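Local coordinates for penicillin-binding protein PbpB (PDB 6KGU) that makes cross-linked peptidoglycan from lipid intermediates in the Mycobacterium tuberculosis cell wall and is bound by beta-lactam antibiotics such as aztreonam, at residues Arg447-Gln451 with Pro556-Gln560; Asp27-Phe31 with Arg126-Gly130; Lys229-Val233 with Val407-Lys413; Met236-Phe242 with Asp253-Pro259. All coordinates share one frame; numbering follows the deposited sequence.

Contact 1. Residues Arg447-Gln451 with Pro556-Gln560; sequences RAVVQ and PLVLQ
The flat carboxamide of Gln451 meets the backbone of Leu557 along one edge, pairing with both the N-H and the C=O of that single residue. Gln451 OE1 receives Leu557 N at 3.0 Å, in the carbonyl plane and on a lone pair. Gln451 NE2 returns a bond to Leu557 O at 2.9 Å, with the acceptor close to the amide plane and an angle of 161° at the hydrogen. Two bonds of opposite direction thus fix the rotation of the amide, and NE2 also gives a hydrogen bond to Gln458 O. Pro556 lies to one side of the amide plane, its CA 3.6 Å from Gln451 OE1. The methyls of Leu557 and Leu559 lie to the other side, near the rim: Leu557 CD1 comes within 3.2 Å of OE1, and Leu559 CD1 within 3.7 Å of NE2. With CG of Gln451 anti to the backbone N (chi1 173°) and the chain extended beyond it, the amide reaches across to the second segment. Ala448 CB rests against both leucines, 3.9 Å from Leu557 CD2 and 3.8 Å from Leu559 CD1. The contact ties the C-terminal tail, beyond helix 531-544, to the turn that follows helix 436-445. Helix 317-323 borders it through Thr318 and Lys323, while Arg447 and Val449 touch strand 473-483.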
loop_
_atom_site.group_PDB
_atom_site.type_symbol
_atom_site.label_atom_id
_atom_site.label_comp_id
_atom_site.label_asym_id
_atom_site.label_seq_id
_atom_site.Cartn_x
_atom_site.Cartn_y
_atom_site.Cartn_z
ATOM N N ARG A 447 -2.479 0.545 17.900
ATOM C CA ARG A 447 -1.235 0.770 18.638
ATOM C C ARG A 447 -0.804 -0.482 19.390
ATOM O O ARG A 447 0.392 -0.685 19.632
ATOM C CB ARG A 447 -1.384 1.931 19.631
ATOM C CG ARG A 447 -1.495 3.310 18.992
ATOM C CD ARG A 447 -1.744 4.387 20.060
ATOM N NE ARG A 447 -0.638 4.506 21.007
ATOM C CZ ARG A 447 -0.693 5.186 22.156
ATOM N NH1 ARG A 447 -1.805 5.824 22.526
ATOM N NH2 ARG A 447 0.369 5.230 22.939
ATOM N N ALA A 448 -1.762 -1.335 19.764
ATOM C CA ALA A 448 -1.424 -2.555 20.490
ATOM C C ALA A 448 -0.539 -3.485 19.668
ATOM O O ALA A 448 0.262 -4.242 20.231
ATOM C CB ALA A 448 -2.704 -3.284 20.904
ATOM N N VAL A 449 -0.667 -3.444 18.339
ATOM C CA VAL A 449 0.110 -4.334 17.486
ATOM C C VAL A 449 1.605 -4.075 17.643
ATOM O O VAL A 449 2.416 -5.009 17.599
ATOM C CB VAL A 449 -0.350 -4.174 16.023
ATOM C CG1 VAL A 449 0.681 -4.781 15.047
ATOM C CG2 VAL A 449 -1.745 -4.803 15.828
ATOM N N VAL A 450 2.000 -2.821 17.858
ATOM C CA VAL A 450 3.419 -2.486 17.948
ATOM C C VAL A 450 3.879 -2.357 19.393
ATOM O O VAL A 450 5.017 -1.943 19.641
ATOM C CB VAL A 450 3.751 -1.209 17.157
ATOM C CG1 VAL A 450 3.290 -1.355 15.710
ATOM C CG2 VAL A 450 3.106 0.009 17.814
ATOM N N GLN A 451 3.033 -2.720 20.353
ATOM C CA GLN A 451 3.401 -2.605 21.753
ATOM C C GLN A 451 4.261 -3.779 22.193
ATOM O O GLN A 451 3.966 -4.943 21.902
ATOM C CB GLN A 451 2.157 -2.519 22.636
ATOM C CG GLN A 451 2.457 -2.570 24.139
ATOM C CD GLN A 451 1.251 -2.176 24.967
ATOM O OE1 GLN A 451 0.859 -1.011 24.984
ATOM N NE2 GLN A 451 0.642 -3.146 25.631
ATOM N N PRO A 556 0.106 1.552 29.175
ATOM C CA PRO A 556 0.122 0.431 28.221
ATOM C C PRO A 556 -1.283 -0.086 27.927
ATOM O O PRO A 556 -2.128 -0.199 28.817
ATOM C CB PRO A 556 0.967 -0.635 28.933
ATOM C CG PRO A 556 1.753 0.108 29.984
ATOM C CD PRO A 556 0.900 1.275 30.388
ATOM N N LEU A 557 -1.531 -0.398 26.659
ATOM C CA LEU A 557 -2.811 -0.982 26.279
ATOM C C LEU A 557 -2.910 -2.397 26.828
ATOM O O LEU A 557 -1.910 -3.114 26.953
ATOM C CB LEU A 557 -2.970 -0.991 24.753
ATOM C CG LEU A 557 -2.901 0.335 23.972
ATOM C CD1 LEU A 557 -1.479 0.902 23.849
ATOM C CD2 LEU A 557 -3.488 0.182 22.581
ATOM N N VAL A 558 -4.128 -2.807 27.164
ATOM C CA VAL A 558 -4.375 -4.151 27.669
ATOM C C VAL A 558 -4.926 -5.011 26.540
ATOM O O VAL A 558 -6.032 -4.765 26.032
ATOM C CB VAL A 558 -5.327 -4.147 28.870
ATOM C CG1 VAL A 558 -5.560 -5.577 29.317
ATOM C CG2 VAL A 558 -4.742 -3.295 30.007
ATOM N N LEU A 559 -4.160 -6.037 26.178
ATOM C CA LEU A 559 -4.524 -7.014 25.162
ATOM C C LEU A 559 -5.099 -8.286 25.756
ATOM O O LEU A 559 -5.864 -8.994 25.086
ATOM C CB LEU A 559 -3.295 -7.395 24.322
ATOM C CG LEU A 559 -2.623 -6.368 23.395
ATOM C CD1 LEU A 559 -2.047 -5.172 24.161
ATOM C CD2 LEU A 559 -1.521 -7.060 22.566
ATOM N N GLN A 560 -4.729 -8.582 26.996
ATOM C CA GLN A 560 -5.109 -9.816 27.663
ATOM C C GLN A 560 -5.438 -9.462 29.103
ATOM O O GLN A 560 -4.608 -8.870 29.799
ATOM C CB GLN A 560 -3.966 -10.826 27.587
ATOM C CG GLN A 560 -4.281 -12.217 28.033
ATOM C CD GLN A 560 -3.061 -13.122 27.912
ATOM O OE1 GLN A 560 -2.354 -13.102 26.902
ATOM N NE2 GLN A 560 -2.803 -13.907 28.951
#

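Contact 2. Residues Asp27-Phe31 with Arg126-Gly130; sequences DRLAF and RQYPG
Phe31 and Gln127 form an antiparallel hydrogen-bonded pair, and their side chains meet on the same side of the sheet. Gln127 CB lies over one face of the Phe31 ring, 3.8 Å from the centroid and 15° off the normal, a CH-pi contact. The opposite face of this ring carries the guanidinium of Arg28, laid flat with NH1 above the ring centre, so the aromatic group is held between a methylene and a charge. Its chi1 of 68°, which sets CG between the backbone N and the carbonyl carbon, brings the ring up against Gln127. Pro129 CD approaches the same ring obliquely, 3.9 Å from Phe31 CE2. Two backbone bonds join the strands: Phe31 N to Gln127 O at 3.1 Å and Gln127 N to Phe31 O at 2.6 Å. Arg126 bends at chi2 (62°) and lays a face of its guanidinium over the Ala30-Phe31 peptide; its nitrogens are held by a salt bridge to Glu152 and by hydrogen bonds to Thr32 OG1 and Gly19 O. Tyr128 meets Ala30 CB obliquely, CE1 at 3.5 Å, and its hydroxyl bonds to Glu152. A water bridges Leu29 O to Gly130 N, at 2.6 Å from the former. Leu29 and Ala30 both face Ile21, a classic beta bulge in strand 28-36. That strand runs between strands 122-127 and 21-22 at one margin of a mixed sheet, in the region assigned to the PBP dimerisation domain, with Leu29 and Tyr128 packed on helix 135-138.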
loop_
_atom_site.group_PDB
_atom_site.type_symbol
_atom_site.label_atom_id
_atom_site.label_comp_id
_atom_site.label_asym_id
_atom_site.label_seq_id
_atom_site.Cartn_x
_atom_site.Cartn_y
_atom_site.Cartn_z
ATOM N N ASP A 27 11.302 18.654 -8.966
ATOM C CA ASP A 27 12.544 17.939 -9.228
ATOM C C ASP A 27 12.351 16.994 -10.407
ATOM O O ASP A 27 11.424 16.180 -10.417
ATOM C CB ASP A 27 12.974 17.164 -7.986
ATOM C CG ASP A 27 14.375 16.627 -8.097
ATOM O OD1 ASP A 27 15.267 17.388 -8.530
ATOM O OD2 ASP A 27 14.583 15.432 -7.773
ATOM N N ARG A 28 13.217 17.105 -11.412
ATOM C CA ARG A 28 12.974 16.407 -12.669
ATOM C C ARG A 28 13.213 14.910 -12.526
ATOM O O ARG A 28 14.214 14.478 -11.951
ATOM C CB ARG A 28 13.859 16.980 -13.772
ATOM C CG ARG A 28 13.515 18.428 -14.134
ATOM C CD ARG A 28 14.455 18.971 -15.204
ATOM N NE ARG A 28 15.850 18.959 -14.767
ATOM C CZ ARG A 28 16.880 19.278 -15.544
ATOM N NH1 ARG A 28 16.677 19.628 -16.816
ATOM N NH2 ARG A 28 18.114 19.245 -15.052
ATOM N N LEU A 29 12.277 14.122 -13.046
ATOM C CA LEU A 29 12.446 12.686 -13.231
ATOM C C LEU A 29 12.761 12.325 -14.673
ATOM O O LEU A 29 13.566 11.428 -14.925
ATOM C CB LEU A 29 11.180 11.947 -12.776
ATOM C CG LEU A 29 10.935 12.004 -11.265
ATOM C CD1 LEU A 29 9.474 11.688 -10.905
ATOM C CD2 LEU A 29 11.900 11.061 -10.537
ATOM N N ALA A 30 12.146 13.009 -15.633
ATOM C CA ALA A 30 12.423 12.732 -17.029
ATOM C C ALA A 30 12.293 14.041 -17.790
ATOM O O ALA A 30 11.326 14.777 -17.587
ATOM C CB ALA A 30 11.466 11.673 -17.593
ATOM N N PHE A 31 13.260 14.326 -18.656
ATOM C CA PHE A 31 13.206 15.523 -19.483
ATOM C C PHE A 31 14.027 15.278 -20.738
ATOM O O PHE A 31 14.863 14.368 -20.792
ATOM C CB PHE A 31 13.705 16.760 -18.724
ATOM C CG PHE A 31 15.170 16.737 -18.410
ATOM C CD1 PHE A 31 16.101 17.232 -19.320
ATOM C CD2 PHE A 31 15.624 16.246 -17.195
ATOM C CE1 PHE A 31 17.454 17.213 -19.033
ATOM C CE2 PHE A 31 16.979 16.224 -16.898
ATOM C CZ PHE A 31 17.896 16.712 -17.815
ATOM N N ARG A 126 16.028 11.613 -24.378
ATOM C CA ARG A 126 15.337 11.578 -23.098
ATOM C C ARG A 126 16.346 11.340 -21.978
ATOM O O ARG A 126 17.212 10.466 -22.090
ATOM C CB ARG A 126 14.268 10.483 -23.105
ATOM C CG ARG A 126 13.206 10.651 -22.029
ATOM C CD ARG A 126 12.436 11.963 -22.230
ATOM N NE ARG A 126 11.182 11.989 -21.478
ATOM C CZ ARG A 126 10.476 13.085 -21.223
ATOM N NH1 ARG A 126 10.906 14.263 -21.663
ATOM N NH2 ARG A 126 9.347 12.999 -20.516
ATOM N N GLN A 127 16.249 12.128 -20.912
ATOM C CA GLN A 127 17.169 12.067 -19.782
ATOM C C GLN A 127 16.431 11.589 -18.542
ATOM O O GLN A 127 15.348 12.093 -18.238
ATOM C CB GLN A 127 17.781 13.443 -19.504
ATOM C CG GLN A 127 18.449 14.061 -20.711
ATOM C CD GLN A 127 19.635 13.254 -21.168
ATOM O OE1 GLN A 127 19.633 12.686 -22.250
ATOM N NE2 GLN A 127 20.653 13.186 -20.334
ATOM N N TYR A 128 17.040 10.648 -17.810
ATOM C CA TYR A 128 16.510 10.135 -16.547
ATOM C C TYR A 128 17.599 10.367 -15.513
ATOM O O TYR A 128 18.386 9.460 -15.217
ATOM C CB TYR A 128 16.117 8.655 -16.640
ATOM C CG TYR A 128 15.018 8.416 -17.647
ATOM C CD1 TYR A 128 13.684 8.633 -17.310
ATOM C CD2 TYR A 128 15.316 8.017 -18.950
ATOM C CE1 TYR A 128 12.671 8.445 -18.243
ATOM C CE2 TYR A 128 14.314 7.832 -19.892
ATOM C CZ TYR A 128 12.994 8.047 -19.531
ATOM O OH TYR A 128 11.989 7.855 -20.452
ATOM N N PRO A 129 17.703 11.582 -14.976
ATOM C CA PRO A 129 18.838 11.896 -14.099
ATOM C C PRO A 129 18.893 11.028 -12.854
ATOM O O PRO A 129 19.983 10.841 -12.305
ATOM C CB PRO A 129 18.618 13.375 -13.752
ATOM C CG PRO A 129 17.137 13.582 -13.932
ATOM C CD PRO A 129 16.770 12.715 -15.109
ATOM N N GLY A 130 17.768 10.473 -12.405
ATOM C CA GLY A 130 17.772 9.568 -11.271
ATOM C C GLY A 130 17.918 8.104 -11.617
ATOM O O GLY A 130 17.861 7.258 -10.722
HETATM O O HOH W 1 15.188 10.350 -13.158
#

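Contact 3. Residues Lys229-Val233 with Val407-Lys413; sequences KTGEV and VPPRIIK
Gly231, with a left-handed backbone (phi 68°), directs its carbonyl into the proline-rich segment: Gly231 O lies 3.0 Å from Pro409 CA, a close CA-H...O contact. Gly231 sits inside an ST turn, in which Thr230 OG1 accepts from Glu232 N. Beyond it, Val233 N binds Arg410 O at 3.0 Å, the donor tilted 27° from the carbonyl plane. A water links the two segments, donating to Thr230 O and to Pro408 O. Glu232 and Lys413 cross at about a right angle, the extended glutamate presenting the syn lone pair of OE2 to Lys413 NZ at 2.9 Å in a salt bridge. The other oxygen, OE1, is paired with Arg24, so two cations share the buried carboxylate and would probably favour its ionised form. Among the apolar branches, Val233 CG1 meets Ile411 CD1 at 3.8 Å, and Val407 CG1 lies against Thr230 O at 3.2 Å. Residues 229-233 lie in the connection between strands 220-227 and 233-238 of the antiparallel sheet, with Leu226 touching both Val233 and Pro409, while strand 412-416, begun in the other segment, belongs to the mixed sheet, between strands 192-195 and 422-424.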
loop_
_atom_site.group_PDB
_atom_site.type_symbol
_atom_site.label_atom_id
_atom_site.label_comp_id
_atom_site.label_asym_id
_atom_site.label_seq_id
_atom_site.Cartn_x
_atom_site.Cartn_y
_atom_site.Cartn_z
ATOM N N LYS A 229 -3.998 12.547 4.812
ATOM C CA LYS A 229 -5.231 13.317 4.649
ATOM C C LYS A 229 -5.745 13.296 3.212
ATOM O O LYS A 229 -6.953 13.157 2.988
ATOM C CB LYS A 229 -5.008 14.760 5.103
ATOM C CG LYS A 229 -5.037 14.982 6.634
ATOM C CD LYS A 229 -4.554 16.406 6.993
ATOM C CE LYS A 229 -4.824 16.791 8.455
ATOM N NZ LYS A 229 -6.290 16.976 8.707
ATOM N N THR A 230 -4.850 13.437 2.231
ATOM C CA THR A 230 -5.223 13.546 0.822
ATOM C C THR A 230 -5.133 12.235 0.055
ATOM O O THR A 230 -5.673 12.155 -1.059
ATOM C CB THR A 230 -4.318 14.552 0.101
ATOM O OG1 THR A 230 -2.983 14.023 0.031
ATOM C CG2 THR A 230 -4.288 15.882 0.839
ATOM N N GLY A 231 -4.432 11.225 0.588
ATOM C CA GLY A 231 -4.216 10.001 -0.166
ATOM C C GLY A 231 -3.315 10.148 -1.368
ATOM O O GLY A 231 -3.234 9.228 -2.188
ATOM N N GLU A 232 -2.608 11.265 -1.496
ATOM C CA GLU A 232 -1.661 11.388 -2.586
ATOM C C GLU A 232 -0.529 10.390 -2.387
ATOM O O GLU A 232 -0.148 10.069 -1.258
ATOM C CB GLU A 232 -1.122 12.818 -2.680
ATOM C CG GLU A 232 -2.161 13.840 -3.143
ATOM C CD GLU A 232 -1.581 15.227 -3.391
ATOM O OE1 GLU A 232 -0.570 15.598 -2.746
ATOM O OE2 GLU A 232 -2.144 15.951 -4.241
ATOM N N VAL A 233 -0.017 9.876 -3.501
ATOM C CA VAL A 233 1.066 8.897 -3.485
ATOM C C VAL A 233 2.395 9.634 -3.353
ATOM O O VAL A 233 2.856 10.275 -4.305
ATOM C CB VAL A 233 1.050 8.027 -4.742
ATOM C CG1 VAL A 233 2.266 7.099 -4.744
ATOM C CG2 VAL A 233 -0.281 7.238 -4.824
ATOM N N VAL A 407 -9.974 8.632 0.762
ATOM C CA VAL A 407 -9.723 9.471 -0.403
ATOM C C VAL A 407 -8.920 8.624 -1.388
ATOM O O VAL A 407 -7.745 8.319 -1.132
ATOM C CB VAL A 407 -8.988 10.770 -0.024
ATOM C CG1 VAL A 407 -8.782 11.667 -1.265
ATOM C CG2 VAL A 407 -9.763 11.541 1.065
ATOM N N PRO A 408 -9.511 8.218 -2.510
ATOM C CA PRO A 408 -8.801 7.363 -3.469
ATOM C C PRO A 408 -7.454 7.960 -3.842
ATOM O O PRO A 408 -7.348 9.162 -4.123
ATOM C CB PRO A 408 -9.754 7.326 -4.670
ATOM C CG PRO A 408 -11.123 7.525 -4.045
ATOM C CD PRO A 408 -10.869 8.552 -2.964
ATOM N N PRO A 409 -6.391 7.162 -3.805
ATOM C CA PRO A 409 -5.051 7.706 -4.039
ATOM C C PRO A 409 -4.881 8.188 -5.466
ATOM O O PRO A 409 -5.470 7.646 -6.401
ATOM C CB PRO A 409 -4.125 6.516 -3.740
ATOM C CG PRO A 409 -4.984 5.321 -3.897
ATOM C CD PRO A 409 -6.366 5.724 -3.499
ATOM N N ARG A 410 -4.038 9.209 -5.625
ATOM C CA ARG A 410 -3.729 9.785 -6.922
ATOM C C ARG A 410 -2.234 10.041 -6.983
ATOM O O ARG A 410 -1.615 10.400 -5.974
ATOM C CB ARG A 410 -4.491 11.123 -7.154
ATOM C CG ARG A 410 -6.013 10.997 -7.225
ATOM C CD ARG A 410 -6.399 10.290 -8.503
ATOM N NE ARG A 410 -7.841 10.180 -8.717
ATOM C CZ ARG A 410 -8.582 9.125 -8.399
ATOM N NH1 ARG A 410 -8.028 8.059 -7.815
ATOM N NH2 ARG A 410 -9.890 9.123 -8.672
ATOM N N ILE A 411 -1.662 9.884 -8.172
ATOM C CA ILE A 411 -0.239 10.110 -8.361
ATOM C C ILE A 411 0.048 11.270 -9.305
ATOM O O ILE A 411 1.195 11.752 -9.331
ATOM C CB ILE A 411 0.479 8.830 -8.845
ATOM C CG1 ILE A 411 2.004 8.952 -8.616
ATOM C CG2 ILE A 411 0.185 8.574 -10.312
ATOM C CD1 ILE A 411 2.713 7.615 -8.444
ATOM N N ILE A 412 -0.937 11.728 -10.070
ATOM C CA ILE A 412 -0.803 12.921 -10.900
ATOM C C ILE A 412 -1.291 14.099 -10.071
ATOM O O ILE A 412 -2.469 14.158 -9.710
ATOM C CB ILE A 412 -1.607 12.817 -12.200
ATOM C CG1 ILE A 412 -1.432 11.452 -12.864
ATOM C CG2 ILE A 412 -1.184 13.945 -13.139
ATOM C CD1 ILE A 412 -0.027 11.170 -13.289
ATOM N N LYS A 413 -0.390 15.040 -9.766
ATOM C CA LYS A 413 -0.809 16.221 -9.012
ATOM C C LYS A 413 -1.339 17.323 -9.927
ATOM O O LYS A 413 -2.327 17.989 -9.592
ATOM C CB LYS A 413 0.351 16.761 -8.169
ATOM C CG LYS A 413 -0.109 17.774 -7.116
ATOM C CD LYS A 413 0.857 17.875 -5.955
ATOM C CE LYS A 413 0.364 18.868 -4.896
ATOM N NZ LYS A 413 -1.006 18.559 -4.410
HETATM O O HOH W 2 -5.638 11.130 -3.553
#

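Contact 4. Residues Met236-Phe242 with Asp253-Pro259; sequences MANDNTF and DKQLGNP
Asn240 grips the opposite segment with both ends of its amide. Its CG stands anti to the backbone N (chi1 -162°), which swings the group over Asp253 and Lys254: Asn240 ND2 donates to Asp253 O at 2.8 Å, nearly in the amide plane, and Asn240 OD1 takes Lys254 NZ at 2.9 Å. The lysine folds back at chi2 (-75°) to bring its ammonium there, and a water joins the same NZ to Thr241 O. Asn240 O then accepts Gln255 N at 2.7 Å and Phe242 N reaches Gln255 O at 3.0 Å, bridging the backbones at Thr241 and Gln255. Asn238 has CG between the backbone N and the carbonyl carbon, placing its amide against Gln255 and Pro259; ND2 donates to Asp239 O from above that carbonyl's plane, and OD1 lies 3.3 Å from Pro259 CD. The Asn238 and Gln255 side chains cross at about a right angle, with Gln255 CG 3.4 Å from Asn238 ND2. Gln255 bends at chi2, and its OE1 accepts Gly257 N within the same segment, in the carbonyl plane and on a lone pair. Asn258 ND2 makes a weak hydrogen bond to Met236 SD; its OD1 shares a water with Asn238 OD1 and also accepts from Asn136. Leu256 CD2 packs on Phe242 CB at 3.5 Å. The arrangement closes the neck of a loop that leaves outermost strand 233-238 of the antiparallel sheet and returns at helix 259-262, within the serine-transpeptidase fold shared by penicillin-binding proteins and serine beta-lactamases.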
loop_
_atom_site.group_PDB
_atom_site.type_symbol
_atom_site.label_atom_id
_atom_site.label_comp_id
_atom_site.label_asym_id
_atom_site.label_seq_id
_atom_site.Cartn_x
_atom_site.Cartn_y
_atom_site.Cartn_z
ATOM N N MET A 236 6.211 5.124 -4.148
ATOM C CA MET A 236 5.716 3.823 -4.591
ATOM C C MET A 236 6.930 3.109 -5.168
ATOM O O MET A 236 7.502 3.573 -6.160
ATOM C CB MET A 236 4.592 3.977 -5.627
ATOM C CG MET A 236 3.980 2.679 -6.134
ATOM S SD MET A 236 2.615 2.927 -7.318
ATOM C CE MET A 236 1.251 3.210 -6.181
ATOM N N ALA A 237 7.347 2.018 -4.543
ATOM C CA ALA A 237 8.608 1.396 -4.924
ATOM C C ALA A 237 8.526 -0.120 -4.868
ATOM O O ALA A 237 7.778 -0.700 -4.074
ATOM C CB ALA A 237 9.758 1.864 -4.026
ATOM N N ASN A 238 9.323 -0.754 -5.723
ATOM C CA ASN A 238 9.577 -2.180 -5.649
ATOM C C ASN A 238 11.076 -2.398 -5.746
ATOM O O ASN A 238 11.827 -1.492 -6.115
ATOM C CB ASN A 238 8.840 -2.945 -6.752
ATOM C CG ASN A 238 8.886 -2.217 -8.066
ATOM O OD1 ASN A 238 7.933 -1.520 -8.438
ATOM N ND2 ASN A 238 10.011 -2.352 -8.780
ATOM N N ASP A 239 11.509 -3.605 -5.386
ATOM C CA ASP A 239 12.910 -3.966 -5.540
ATOM C C ASP A 239 13.219 -4.215 -7.015
ATOM O O ASP A 239 12.316 -4.394 -7.841
ATOM C CB ASP A 239 13.226 -5.223 -4.731
ATOM C CG ASP A 239 12.609 -6.474 -5.342
ATOM O OD1 ASP A 239 11.355 -6.606 -5.316
ATOM O OD2 ASP A 239 13.379 -7.328 -5.836
ATOM N N ASN A 240 14.515 -4.229 -7.340
ATOM C CA ASN A 240 14.986 -4.716 -8.641
ATOM C C ASN A 240 14.495 -3.838 -9.799
ATOM O O ASN A 240 14.252 -4.340 -10.903
ATOM C CB ASN A 240 14.553 -6.173 -8.858
ATOM C CG ASN A 240 15.354 -6.877 -9.949
ATOM O OD1 ASN A 240 16.516 -6.544 -10.188
ATOM N ND2 ASN A 240 14.730 -7.854 -10.617
ATOM N N THR A 241 14.331 -2.532 -9.550
ATOM C CA THR A 241 13.716 -1.635 -10.525
ATOM C C THR A 241 14.662 -1.372 -11.688
ATOM O O THR A 241 15.836 -1.039 -11.487
ATOM C CB THR A 241 13.344 -0.305 -9.874
ATOM O OG1 THR A 241 12.511 -0.533 -8.729
ATOM C CG2 THR A 241 12.600 0.576 -10.868
ATOM N N PHE A 242 14.134 -1.455 -12.906
ATOM C CA PHE A 242 14.970 -1.293 -14.085
ATOM C C PHE A 242 15.460 0.149 -14.229
ATOM O O PHE A 242 14.997 1.081 -13.561
ATOM C CB PHE A 242 14.212 -1.708 -15.339
ATOM C CG PHE A 242 13.305 -0.637 -15.897
ATOM C CD1 PHE A 242 12.221 -0.167 -15.163
ATOM C CD2 PHE A 242 13.517 -0.131 -17.167
ATOM C CE1 PHE A 242 11.362 0.800 -15.683
ATOM C CE2 PHE A 242 12.670 0.830 -17.688
ATOM C CZ PHE A 242 11.580 1.293 -16.940
ATOM N N ASP A 253 16.350 -9.410 -16.482
ATOM C CA ASP A 253 16.423 -9.798 -15.082
ATOM C C ASP A 253 15.954 -8.693 -14.137
ATOM O O ASP A 253 16.052 -8.854 -12.922
ATOM C CB ASP A 253 17.840 -10.251 -14.724
ATOM C CG ASP A 253 18.870 -9.123 -14.788
ATOM O OD1 ASP A 253 18.630 -8.097 -15.459
ATOM O OD2 ASP A 253 19.940 -9.275 -14.171
ATOM N N LYS A 254 15.399 -7.609 -14.666
ATOM C CA LYS A 254 14.953 -6.476 -13.867
ATOM C C LYS A 254 13.432 -6.470 -13.776
ATOM O O LYS A 254 12.742 -7.150 -14.537
ATOM C CB LYS A 254 15.467 -5.162 -14.475
ATOM C CG LYS A 254 16.974 -4.953 -14.259
ATOM C CD LYS A 254 17.167 -4.566 -12.803
ATOM C CE LYS A 254 18.523 -4.852 -12.264
ATOM N NZ LYS A 254 18.468 -4.507 -10.805
ATOM N N GLN A 255 12.914 -5.703 -12.819
ATOM C CA GLN A 255 11.484 -5.450 -12.730
ATOM C C GLN A 255 11.166 -4.206 -13.548
ATOM O O GLN A 255 11.648 -3.108 -13.233
ATOM C CB GLN A 255 11.042 -5.289 -11.273
ATOM C CG GLN A 255 9.600 -4.800 -11.102
ATOM C CD GLN A 255 8.582 -5.772 -11.677
ATOM O OE1 GLN A 255 7.908 -5.477 -12.675
ATOM N NE2 GLN A 255 8.468 -6.938 -11.050
ATOM N N LEU A 256 10.392 -4.391 -14.626
ATOM C CA LEU A 256 10.036 -3.327 -15.551
ATOM C C LEU A 256 8.688 -2.690 -15.242
ATOM O O LEU A 256 8.389 -1.627 -15.791
ATOM C CB LEU A 256 10.001 -3.855 -16.993
ATOM C CG LEU A 256 11.148 -4.755 -17.480
ATOM C CD1 LEU A 256 11.044 -5.020 -18.979
ATOM C CD2 LEU A 256 12.495 -4.178 -17.138
ATOM N N GLY A 257 7.858 -3.331 -14.416
ATOM C CA GLY A 257 6.488 -2.899 -14.212
ATOM C C GLY A 257 6.282 -2.258 -12.855
ATOM O O GLY A 257 7.198 -1.642 -12.303
ATOM N N ASN A 258 5.090 -2.400 -12.292
ATOM C CA ASN A 258 4.714 -1.664 -11.083
ATOM C C ASN A 258 3.828 -2.552 -10.219
ATOM O O ASN A 258 2.616 -2.333 -10.104
ATOM C CB ASN A 258 4.035 -0.345 -11.466
ATOM C CG ASN A 258 3.920 0.622 -10.302
ATOM O OD1 ASN A 258 4.638 0.512 -9.301
ATOM N ND2 ASN A 258 3.011 1.586 -10.431
ATOM N N PRO A 259 4.419 -3.579 -9.587
ATOM C CA PRO A 259 3.625 -4.561 -8.817
ATOM C C PRO A 259 2.721 -3.962 -7.750
ATOM O O PRO A 259 1.690 -4.566 -7.429
ATOM C CB PRO A 259 4.700 -5.439 -8.150
ATOM C CG PRO A 259 5.927 -5.249 -8.946
ATOM C CD PRO A 259 5.862 -3.872 -9.569
HETATM O O HOH W 3 9.950 -1.353 -11.853
HETATM O O HOH W 4 5.499 -1.199 -7.554
HETATM O O HOH W 5 17.746 -2.081 -9.286
#

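How the contacts relate
Contact 1 does not touch the bound aztreonam, but the side chain of Leu559 lies about 11 Å from it, and Val449 touches Lys475, probably of the KTG-type motif. It stands apart from the others, with nearest atoms about 17 Å from contact 3 and 20 Å from contact 4, and contact 2 lies across the chain's centre from it, 45 Å between centres. Contacts 2 and 3 both reach the mixed sheet, their nearest atoms about 8 Å apart. Contact 4 is nested in the chain between the segments of contact 3, and comes within about 7 Å of contact 2, where helix 135-138 touches both.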